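Local coordinates for regulatory protein BlaR1 (Bacillus licheniformis, PDB 1NRF), which senses beta-lactam antibiotics outside the cell, probably through acylation of a serine in its C-terminal sensor domain, and probably passes the signal to the cytoplasm, at residues L72-G77 with Q177-T182; K166-N171 with E181-S186; E22-F27 with D252-Y257. One frame throughout, in Å; residues are numbered along the deposited sequence.

Contact 1: residues L72-G77 with Q177-T182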
loop_
_atom_site.group_PDB
_atom_site.type_symbol
_atom_site.label_atom_id
_atom_site.label_comp_id
_atom_site.label_asym_id
_atom_site.label_seq_id
_atom_site.Cartn_x
_atom_site.Cartn_y
_atom_site.Cartn_z
ATOM N N LEU A 72 6.852 -4.088 -11.006
ATOM C CA LEU A 72 7.692 -5.143 -11.542
ATOM C C LEU A 72 7.114 -5.573 -12.885
ATOM O O LEU A 72 7.855 -5.762 -13.846
ATOM C CB LEU A 72 7.743 -6.339 -10.587
ATOM C CG LEU A 72 8.464 -7.581 -11.129
ATOM C CD1 LEU A 72 9.938 -7.269 -11.350
ATOM C CD2 LEU A 72 8.306 -8.743 -10.166
ATOM N N ALA A 73 5.789 -5.712 -12.948
ATOM C CA ALA A 73 5.115 -6.128 -14.174
ATOM C C ALA A 73 5.426 -5.196 -15.346
ATOM O O ALA A 73 5.664 -5.649 -16.471
ATOM C CB ALA A 73 3.614 -6.198 -13.945
ATOM N N LEU A 74 5.416 -3.895 -15.084
ATOM C CA LEU A 74 5.713 -2.908 -16.114
ATOM C C LEU A 74 7.185 -2.992 -16.528
ATOM O O LEU A 74 7.514 -3.036 -17.716
ATOM C CB LEU A 74 5.400 -1.500 -15.595
ATOM C CG LEU A 74 3.921 -1.187 -15.364
ATOM C CD1 LEU A 74 3.776 0.149 -14.638
ATOM C CD2 LEU A 74 3.192 -1.170 -16.718
ATOM N N GLU A 75 8.065 -3.013 -15.534
ATOM C CA GLU A 75 9.501 -3.090 -15.761
ATOM C C GLU A 75 9.922 -4.316 -16.563
ATOM O O GLU A 75 10.960 -4.296 -17.225
ATOM C CB GLU A 75 10.232 -3.087 -14.419
ATOM C CG GLU A 75 10.495 -1.702 -13.864
ATOM C CD GLU A 75 11.542 -0.967 -14.671
ATOM O OE1 GLU A 75 12.631 -1.548 -14.884
ATOM O OE2 GLU A 75 11.287 0.183 -15.088
ATOM N N SER A 76 9.119 -5.377 -16.492
ATOM C CA SER A 76 9.397 -6.626 -17.199
ATOM C C SER A 76 8.806 -6.657 -18.606
ATOM O O SER A 76 9.147 -7.522 -19.412
ATOM C CB SER A 76 8.842 -7.816 -16.411
ATOM O OG SER A 76 9.660 -8.123 -15.300
ATOM N N GLY A 77 7.918 -5.714 -18.892
ATOM C CA GLY A 77 7.290 -5.677 -20.194
ATOM C C GLY A 77 6.050 -6.550 -20.225
ATOM O O GLY A 77 5.421 -6.708 -21.276
ATOM N N GLN A 177 11.473 5.945 -15.687
ATOM C CA GLN A 177 10.649 7.065 -15.252
ATOM C C GLN A 177 9.181 6.866 -15.637
ATOM O O GLN A 177 8.272 7.202 -14.875
ATOM C CB GLN A 177 11.194 8.351 -15.871
ATOM C CG GLN A 177 10.274 9.544 -15.772
ATOM C CD GLN A 177 10.535 10.558 -16.873
ATOM O OE1 GLN A 177 11.571 11.231 -16.886
ATOM N NE2 GLN A 177 9.596 10.660 -17.816
ATOM N N SER A 178 8.968 6.295 -16.817
ATOM C CA SER A 178 7.632 6.036 -17.336
ATOM C C SER A 178 6.773 5.098 -16.486
ATOM O O SER A 178 5.579 5.336 -16.305
ATOM C CB SER A 178 7.738 5.466 -18.754
ATOM O OG SER A 178 6.466 5.101 -19.262
ATOM N N ASN A 179 7.367 4.029 -15.972
ATOM C CA ASN A 179 6.614 3.075 -15.169
ATOM C C ASN A 179 6.227 3.630 -13.800
ATOM O O ASN A 179 5.137 3.344 -13.298
ATOM C CB ASN A 179 7.411 1.785 -15.026
ATOM C CG ASN A 179 7.752 1.173 -16.372
ATOM O OD1 ASN A 179 6.951 1.218 -17.299
ATOM N ND2 ASN A 179 8.937 0.592 -16.482
ATOM N N ILE A 180 7.119 4.419 -13.204
ATOM C CA ILE A 180 6.860 5.046 -11.908
ATOM C C ILE A 180 5.590 5.886 -12.051
ATOM O O ILE A 180 4.661 5.782 -11.250
ATOM C CB ILE A 180 8.014 6.009 -11.492
ATOM C CG1 ILE A 180 9.333 5.244 -11.343
ATOM C CG2 ILE A 180 7.644 6.735 -10.207
ATOM C CD1 ILE A 180 9.341 4.239 -10.208
ATOM N N GLU A 181 5.577 6.730 -13.081
ATOM C CA GLU A 181 4.447 7.609 -13.368
ATOM C C GLU A 181 3.169 6.809 -13.573
ATOM O O GLU A 181 2.089 7.245 -13.168
ATOM C CB GLU A 181 4.732 8.444 -14.621
ATOM C CG GLU A 181 5.406 9.772 -14.348
ATOM C CD GLU A 181 6.013 10.391 -15.607
ATOM O OE1 GLU A 181 5.352 10.364 -16.674
ATOM O OE2 GLU A 181 7.148 10.912 -15.523
ATOM N N THR A 182 3.302 5.641 -14.202
ATOM C CA THR A 182 2.161 4.770 -14.459
ATOM C C THR A 182 1.582 4.219 -13.159
ATOM O O THR A 182 0.369 4.213 -12.970
ATOM C CB THR A 182 2.552 3.581 -15.364
ATOM O OG1 THR A 182 3.204 4.066 -16.546
ATOM C CG2 THR A 182 1.310 2.804 -15.767
#
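Leu74 and Glu75, in the last turns of helix 66-76, meet Asn179 and Thr182 at the start of helix 177-187. Both helices belong to the transpeptidase-like sensor domain, and helix 66-76 carries the lysine of the predicted SxxK motif at its beginning. The two short segments run roughly antiparallel, with axes 9.6 Å apart and an angle of 147° between their directions. Leu74 and Asn179 face each other. Leu74 CB lies over one face of the Asn179 amide, 3.6 Å from Asn179 CG, so aliphatic carbon rests on the flat of the group. The N-H, lying in the amide plane, is left to Glu75: Asn179 ND2 donates to Glu75 OE2 over 2.8 Å, with an N-H...O angle of 146°. The carboxylate oxygen lies almost in the amide plane, whereas ND2 approaches OE2 from above the carboxylate plane, the carboxylate and amide planes being inclined at 76°. Glu75 can reach across because its chain is bent at chi2. A second donor, the backbone N of Lys176, grips the same oxygen.

One turn further along helix 177-187, Leu74 CD1 touches Thr182 CB at 3.7 Å. Thr182 suits this buried place because its two branches divide the work. CG2, anti to the backbone N, faces the leucine methyl, while OG1 returns to Ser178 O at 2.7 Å. That carbonyl also takes Thr182 N, from the opposite face of its plane.

The polar and apolar halves of the interface thus sit side by side. The buried amide of Asn179 has a carboxylate for its N-H, and the negative charge of Glu75, close to the N-terminal end of helix 177-187, is probably favoured by the helix dipole.

Contact 2: residues K166-N171 with E181-S186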
loop_
_atom_site.group_PDB
_atom_site.type_symbol
_atom_site.label_atom_id
_atom_site.label_comp_id
_atom_site.label_asym_id
_atom_site.label_seq_id
_atom_site.Cartn_x
_atom_site.Cartn_y
_atom_site.Cartn_z
ATOM N N LYS A 166 8.517 6.233 -0.223
ATOM C CA LYS A 166 9.270 7.440 -0.578
ATOM C C LYS A 166 10.329 7.090 -1.627
ATOM O O LYS A 166 10.556 7.853 -2.576
ATOM C CB LYS A 166 9.953 8.056 0.648
ATOM C CG LYS A 166 10.787 9.299 0.311
ATOM C CD LYS A 166 11.493 9.867 1.520
ATOM C CE LYS A 166 12.483 10.976 1.138
ATOM N NZ LYS A 166 11.845 12.228 0.650
ATOM N N LYS A 167 10.976 5.940 -1.449
ATOM C CA LYS A 167 11.973 5.479 -2.417
ATOM C C LYS A 167 11.318 5.284 -3.789
ATOM O O LYS A 167 11.946 5.489 -4.831
ATOM C CB LYS A 167 12.603 4.156 -1.963
ATOM C CG LYS A 167 13.659 4.322 -0.899
ATOM C CD LYS A 167 14.626 3.173 -0.945
ATOM C CE LYS A 167 15.696 3.329 0.114
ATOM N NZ LYS A 167 15.098 3.320 1.476
ATOM N N PHE A 168 10.052 4.870 -3.776
ATOM C CA PHE A 168 9.300 4.663 -5.005
ATOM C C PHE A 168 8.961 6.012 -5.642
ATOM O O PHE A 168 9.189 6.232 -6.835
ATOM C CB PHE A 168 8.008 3.898 -4.708
ATOM C CG PHE A 168 6.922 4.147 -5.712
ATOM C CD1 PHE A 168 5.901 5.047 -5.436
ATOM C CD2 PHE A 168 6.943 3.513 -6.950
ATOM C CE1 PHE A 168 4.918 5.312 -6.376
ATOM C CE2 PHE A 168 5.967 3.774 -7.892
ATOM C CZ PHE A 168 4.950 4.676 -7.605
ATOM N N TYR A 169 8.408 6.898 -4.823
ATOM C CA TYR A 169 8.018 8.232 -5.246
ATOM C C TYR A 169 9.207 8.984 -5.829
ATOM O O TYR A 169 9.107 9.559 -6.914
ATOM C CB TYR A 169 7.464 8.998 -4.042
ATOM C CG TYR A 169 6.947 10.376 -4.368
ATOM C CD1 TYR A 169 5.663 10.554 -4.889
ATOM C CD2 TYR A 169 7.751 11.502 -4.187
ATOM C CE1 TYR A 169 5.193 11.819 -5.223
ATOM C CE2 TYR A 169 7.292 12.776 -4.521
ATOM C CZ TYR A 169 6.011 12.926 -5.038
ATOM O OH TYR A 169 5.547 14.179 -5.370
ATOM N N ASP A 170 10.324 8.982 -5.098
ATOM C CA ASP A 170 11.556 9.659 -5.523
ATOM C C ASP A 170 12.302 8.877 -6.597
ATOM O O ASP A 170 13.164 9.420 -7.289
ATOM C CB ASP A 170 12.520 9.847 -4.345
ATOM C CG ASP A 170 11.987 10.789 -3.290
ATOM O OD1 ASP A 170 10.980 11.477 -3.553
ATOM O OD2 ASP A 170 12.595 10.845 -2.198
ATOM N N ASN A 171 11.977 7.595 -6.708
ATOM C CA ASN A 171 12.605 6.710 -7.674
ATOM C C ASN A 171 14.090 6.487 -7.367
ATOM O O ASN A 171 14.945 6.591 -8.250
ATOM C CB ASN A 171 12.445 7.260 -9.093
ATOM C CG ASN A 171 12.768 6.224 -10.156
ATOM O OD1 ASN A 171 12.938 6.553 -11.337
ATOM N ND2 ASN A 171 12.846 4.959 -9.743
ATOM N N GLU A 181 5.577 6.730 -13.081
ATOM C CA GLU A 181 4.447 7.609 -13.368
ATOM C C GLU A 181 3.169 6.809 -13.573
ATOM O O GLU A 181 2.089 7.245 -13.168
ATOM C CB GLU A 181 4.732 8.444 -14.621
ATOM C CG GLU A 181 5.406 9.772 -14.348
ATOM C CD GLU A 181 6.013 10.391 -15.607
ATOM O OE1 GLU A 181 5.352 10.364 -16.674
ATOM O OE2 GLU A 181 7.148 10.912 -15.523
ATOM N N THR A 182 3.302 5.641 -14.202
ATOM C CA THR A 182 2.161 4.770 -14.459
ATOM C C THR A 182 1.582 4.219 -13.159
ATOM O O THR A 182 0.369 4.213 -12.970
ATOM C CB THR A 182 2.552 3.581 -15.364
ATOM O OG1 THR A 182 3.204 4.066 -16.546
ATOM C CG2 THR A 182 1.310 2.804 -15.767
ATOM N N VAL A 183 2.450 3.752 -12.265
ATOM C CA VAL A 183 1.990 3.220 -10.983
ATOM C C VAL A 183 1.429 4.353 -10.135
ATOM O O VAL A 183 0.508 4.147 -9.335
ATOM C CB VAL A 183 3.135 2.526 -10.203
ATOM C CG1 VAL A 183 2.675 2.186 -8.799
ATOM C CG2 VAL A 183 3.563 1.257 -10.935
ATOM N N LYS A 184 1.991 5.546 -10.320
ATOM C CA LYS A 184 1.548 6.719 -9.577
ATOM C C LYS A 184 0.105 7.051 -9.926
ATOM O O LYS A 184 -0.695 7.323 -9.040
ATOM C CB LYS A 184 2.459 7.919 -9.862
ATOM C CG LYS A 184 3.607 8.034 -8.879
ATOM C CD LYS A 184 4.551 9.202 -9.177
ATOM C CE LYS A 184 5.556 9.373 -8.034
ATOM N NZ LYS A 184 6.559 10.465 -8.235
ATOM N N ASP A 185 -0.228 7.004 -11.216
ATOM C CA ASP A 185 -1.590 7.290 -11.658
ATOM C C ASP A 185 -2.572 6.220 -11.204
ATOM O O ASP A 185 -3.721 6.524 -10.893
ATOM C CB ASP A 185 -1.666 7.393 -13.182
ATOM C CG ASP A 185 -0.793 8.489 -13.739
ATOM O OD1 ASP A 185 -0.808 9.603 -13.174
ATOM O OD2 ASP A 185 -0.102 8.241 -14.751
ATOM N N SER A 186 -2.127 4.969 -11.176
ATOM C CA SER A 186 -2.994 3.869 -10.767
ATOM C C SER A 186 -3.532 4.026 -9.345
ATOM O O SER A 186 -4.606 3.517 -9.027
ATOM C CB SER A 186 -2.241 2.540 -10.877
ATOM O OG SER A 186 -1.105 2.528 -10.024
#
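Lys184 of helix 177-187 reaches Tyr169 in the last turn of helix 158-170 and joins it by a hydrogen bond and a cation-pi contact. Its chain is fully extended beyond CG, which carries the ammonium across the gap between axes 10.8 Å apart. Lys184 NZ donates to Tyr169 O at 3.0 Å, meeting the carbonyl at a C=O...N angle of 127° and only 17° from its plane. This carbonyl is close to the end of the helix, which a Schellman motif with Asn171 at C-prime terminates.

The same nitrogen makes the cation-pi contact. NZ stands over one face of the Tyr169 ring, 3.7 Å from its centroid and 23° off the ring normal, displaced toward the CD1-CE1 bond. The lysine runs perpendicular to the tyrosine side chain, and Lys184 CE adds a contact of 3.4 Å to Tyr169 CD1. Outside the pair, the ring is fixed by edge-to-face meetings with Tyr218 and Phe227, and its hydroxyl is hydrogen-bonded to Glu220.

Apolar contact fills the neighbouring space. Phe168 CZ lies 3.6 Å from Val183 CG1 and 3.8 Å from Lys184 CG, the phenylalanine and lysine chains passing antiparallel. Val183 also packs on Val67, Leu71 and Leu74 of helix 66-76, so a compact branched side chain fits where helices converge.

Lysine is well matched to this position: its methylenes lie against aromatic rings while its charge is shared between a helix-end carbonyl and a pi cloud. Both partners would probably help to stabilise the protonated form.

Contact 3: residues E22-F27 with D252-Y257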
loop_
_atom_site.group_PDB
_atom_site.type_symbol
_atom_site.label_atom_id
_atom_site.label_comp_id
_atom_site.label_asym_id
_atom_site.label_seq_id
_atom_site.Cartn_x
_atom_site.Cartn_y
_atom_site.Cartn_z
ATOM N N GLU A 22 2.625 10.975 18.952
ATOM C CA GLU A 22 1.324 11.555 19.252
ATOM C C GLU A 22 0.299 10.478 19.537
ATOM O O GLU A 22 0.512 9.302 19.234
ATOM C CB GLU A 22 0.846 12.436 18.103
ATOM C CG GLU A 22 1.614 13.730 17.998
ATOM C CD GLU A 22 1.086 14.628 16.906
ATOM O OE1 GLU A 22 -0.134 14.899 16.901
ATOM O OE2 GLU A 22 1.893 15.066 16.059
ATOM N N ASP A 23 -0.815 10.888 20.127
ATOM C CA ASP A 23 -1.873 9.953 20.475
ATOM C C ASP A 23 -3.096 10.164 19.590
ATOM O O ASP A 23 -3.668 11.251 19.561
ATOM C CB ASP A 23 -2.260 10.131 21.947
ATOM C CG ASP A 23 -3.183 9.042 22.439
ATOM O OD1 ASP A 23 -3.657 9.136 23.587
ATOM O OD2 ASP A 23 -3.431 8.087 21.677
ATOM N N TYR A 24 -3.487 9.117 18.869
ATOM C CA TYR A 24 -4.641 9.187 17.989
ATOM C C TYR A 24 -5.613 8.058 18.288
ATOM O O TYR A 24 -6.471 7.724 17.468
ATOM C CB TYR A 24 -4.195 9.113 16.536
ATOM C CG TYR A 24 -3.226 10.196 16.134
ATOM C CD1 TYR A 24 -3.580 11.541 16.202
ATOM C CD2 TYR A 24 -1.960 9.872 15.659
ATOM C CE1 TYR A 24 -2.691 12.540 15.797
ATOM C CE2 TYR A 24 -1.068 10.855 15.255
ATOM C CZ TYR A 24 -1.437 12.183 15.323
ATOM O OH TYR A 24 -0.545 13.139 14.905
ATOM N N SER A 25 -5.468 7.476 19.473
ATOM C CA SER A 25 -6.324 6.386 19.928
ATOM C C SER A 25 -7.791 6.578 19.562
ATOM O O SER A 25 -8.411 5.696 18.968
ATOM C CB SER A 25 -6.221 6.238 21.450
ATOM O OG SER A 25 -4.932 5.812 21.838
ATOM N N THR A 26 -8.339 7.732 19.935
ATOM C CA THR A 26 -9.743 8.054 19.680
ATOM C C THR A 26 -10.159 7.887 18.216
ATOM O O THR A 26 -11.307 7.539 17.925
ATOM C CB THR A 26 -10.067 9.495 20.150
ATOM O OG1 THR A 26 -9.087 10.405 19.628
ATOM C CG2 THR A 26 -10.062 9.573 21.672
ATOM N N PHE A 27 -9.232 8.138 17.298
ATOM C CA PHE A 27 -9.527 7.985 15.882
ATOM C C PHE A 27 -9.645 6.501 15.550
ATOM O O PHE A 27 -10.425 6.111 14.683
ATOM C CB PHE A 27 -8.435 8.639 15.035
ATOM C CG PHE A 27 -8.440 10.135 15.104
ATOM C CD1 PHE A 27 -9.438 10.868 14.470
ATOM C CD2 PHE A 27 -7.472 10.813 15.832
ATOM C CE1 PHE A 27 -9.471 12.256 14.563
ATOM C CE2 PHE A 27 -7.496 12.196 15.932
ATOM C CZ PHE A 27 -8.498 12.920 15.297
ATOM N N ASP A 252 -6.729 14.792 8.162
ATOM C CA ASP A 252 -7.562 15.979 8.161
ATOM C C ASP A 252 -7.456 16.711 9.496
ATOM O O ASP A 252 -7.785 17.894 9.598
ATOM C CB ASP A 252 -9.012 15.574 7.879
ATOM C CG ASP A 252 -10.004 16.665 8.225
ATOM O OD1 ASP A 252 -10.458 16.718 9.392
ATOM O OD2 ASP A 252 -10.319 17.475 7.329
ATOM N N LYS A 253 -6.982 15.998 10.514
ATOM C CA LYS A 253 -6.823 16.571 11.845
ATOM C C LYS A 253 -5.572 17.450 11.911
ATOM O O LYS A 253 -5.546 18.459 12.615
ATOM C CB LYS A 253 -6.732 15.449 12.886
ATOM C CG LYS A 253 -6.704 15.922 14.324
ATOM C CD LYS A 253 -7.991 16.640 14.691
ATOM C CE LYS A 253 -8.072 16.867 16.192
ATOM N NZ LYS A 253 -9.377 17.451 16.605
ATOM N N LYS A 254 -4.536 17.063 11.178
ATOM C CA LYS A 254 -3.299 17.826 11.158
ATOM C C LYS A 254 -3.275 18.724 9.934
ATOM O O LYS A 254 -2.223 19.190 9.520
ATOM C CB LYS A 254 -2.090 16.889 11.145
ATOM C CG LYS A 254 -2.085 15.883 12.287
ATOM C CD LYS A 254 -0.670 15.545 12.749
ATOM C CE LYS A 254 -0.050 16.722 13.493
ATOM N NZ LYS A 254 1.308 16.443 14.041
ATOM N N GLY A 255 -4.446 18.950 9.350
ATOM C CA GLY A 255 -4.544 19.815 8.190
ATOM C C GLY A 255 -3.717 19.444 6.976
ATOM O O GLY A 255 -3.494 20.284 6.114
ATOM N N ILE A 256 -3.261 18.196 6.889
ATOM C CA ILE A 256 -2.462 17.764 5.733
ATOM C C ILE A 256 -3.340 17.466 4.518
ATOM O O ILE A 256 -2.964 17.771 3.388
ATOM C CB ILE A 256 -1.583 16.543 6.093
ATOM C CG1 ILE A 256 -0.551 16.971 7.148
ATOM C CG2 ILE A 256 -0.872 16.012 4.847
ATOM C CD1 ILE A 256 0.219 15.848 7.782
ATOM N N TYR A 257 -4.507 16.876 4.744
ATOM C CA TYR A 257 -5.428 16.601 3.648
ATOM C C TYR A 257 -6.869 16.867 4.092
ATOM O O TYR A 257 -7.409 16.145 4.921
ATOM C CB TYR A 257 -5.300 15.160 3.146
ATOM C CG TYR A 257 -6.023 14.976 1.837
ATOM C CD1 TYR A 257 -5.563 15.607 0.678
ATOM C CD2 TYR A 257 -7.229 14.278 1.770
ATOM C CE1 TYR A 257 -6.285 15.560 -0.512
ATOM C CE2 TYR A 257 -7.969 14.227 0.576
ATOM C CZ TYR A 257 -7.488 14.878 -0.557
ATOM O OH TYR A 257 -8.222 14.883 -1.729
#
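Glu22 and Lys254 reach for each other from the two segments and join the N-terminal edge of the penicillin-binding-protein-like fold to the chain just after its C-terminal helix 239-253. They form a salt bridge, Lys254 NZ meeting Glu22 OE2 on the syn side of that oxygen; the modelled length of 2.5 Å is doubtful. The lysine gets there by bending at chi2 and chi3, while Glu22, extended beyond CG, reaches toward it. The other carboxylate oxygen, Glu22 OE1, takes a weak hydrogen bond from Tyr24 OH. Glu20 lies close to Glu22 OE2 and makes a long, weak ion pair with Lys254, which probably offsets both negative charges.

The Lys254 chain passes across the end of Tyr24, whose hydroxyl is 3.2 Å from Lys254 CD. The tyrosine ring is buried among Phe37, Thr48, Tyr50 and Ile250, which suits an aromatic residue with its hydroxyl directed at Glu22.

The Lys253 chain likewise runs across the Phe27 side chain, the lysine offering its methylenes to the end of the ring rather than its charge. The closest approach of the Phe27 pair is 3.6 Å, from ring atom CZ to Lys253 CG.

Contacts 1 and 2 are neighbours, their centres 9 Å apart, and both use helix 177-187, sharing Glu181 and Thr182. They touch directly, for instance where Leu74 CD1 lies 3.9 Å from Val183 CG2, so helices 66-76, 158-170 and 177-187 form one packed cluster. Contact 3 is remote: its centre is about 34 Å from that of contact 1 and 25 Å from that of contact 2, and it encloses both along the chain by bringing near-terminal segments together. None lies at the predicted acylation site, Ser63, although contact 1 involves the far end of the helix that begins at Lys66, three residues after it.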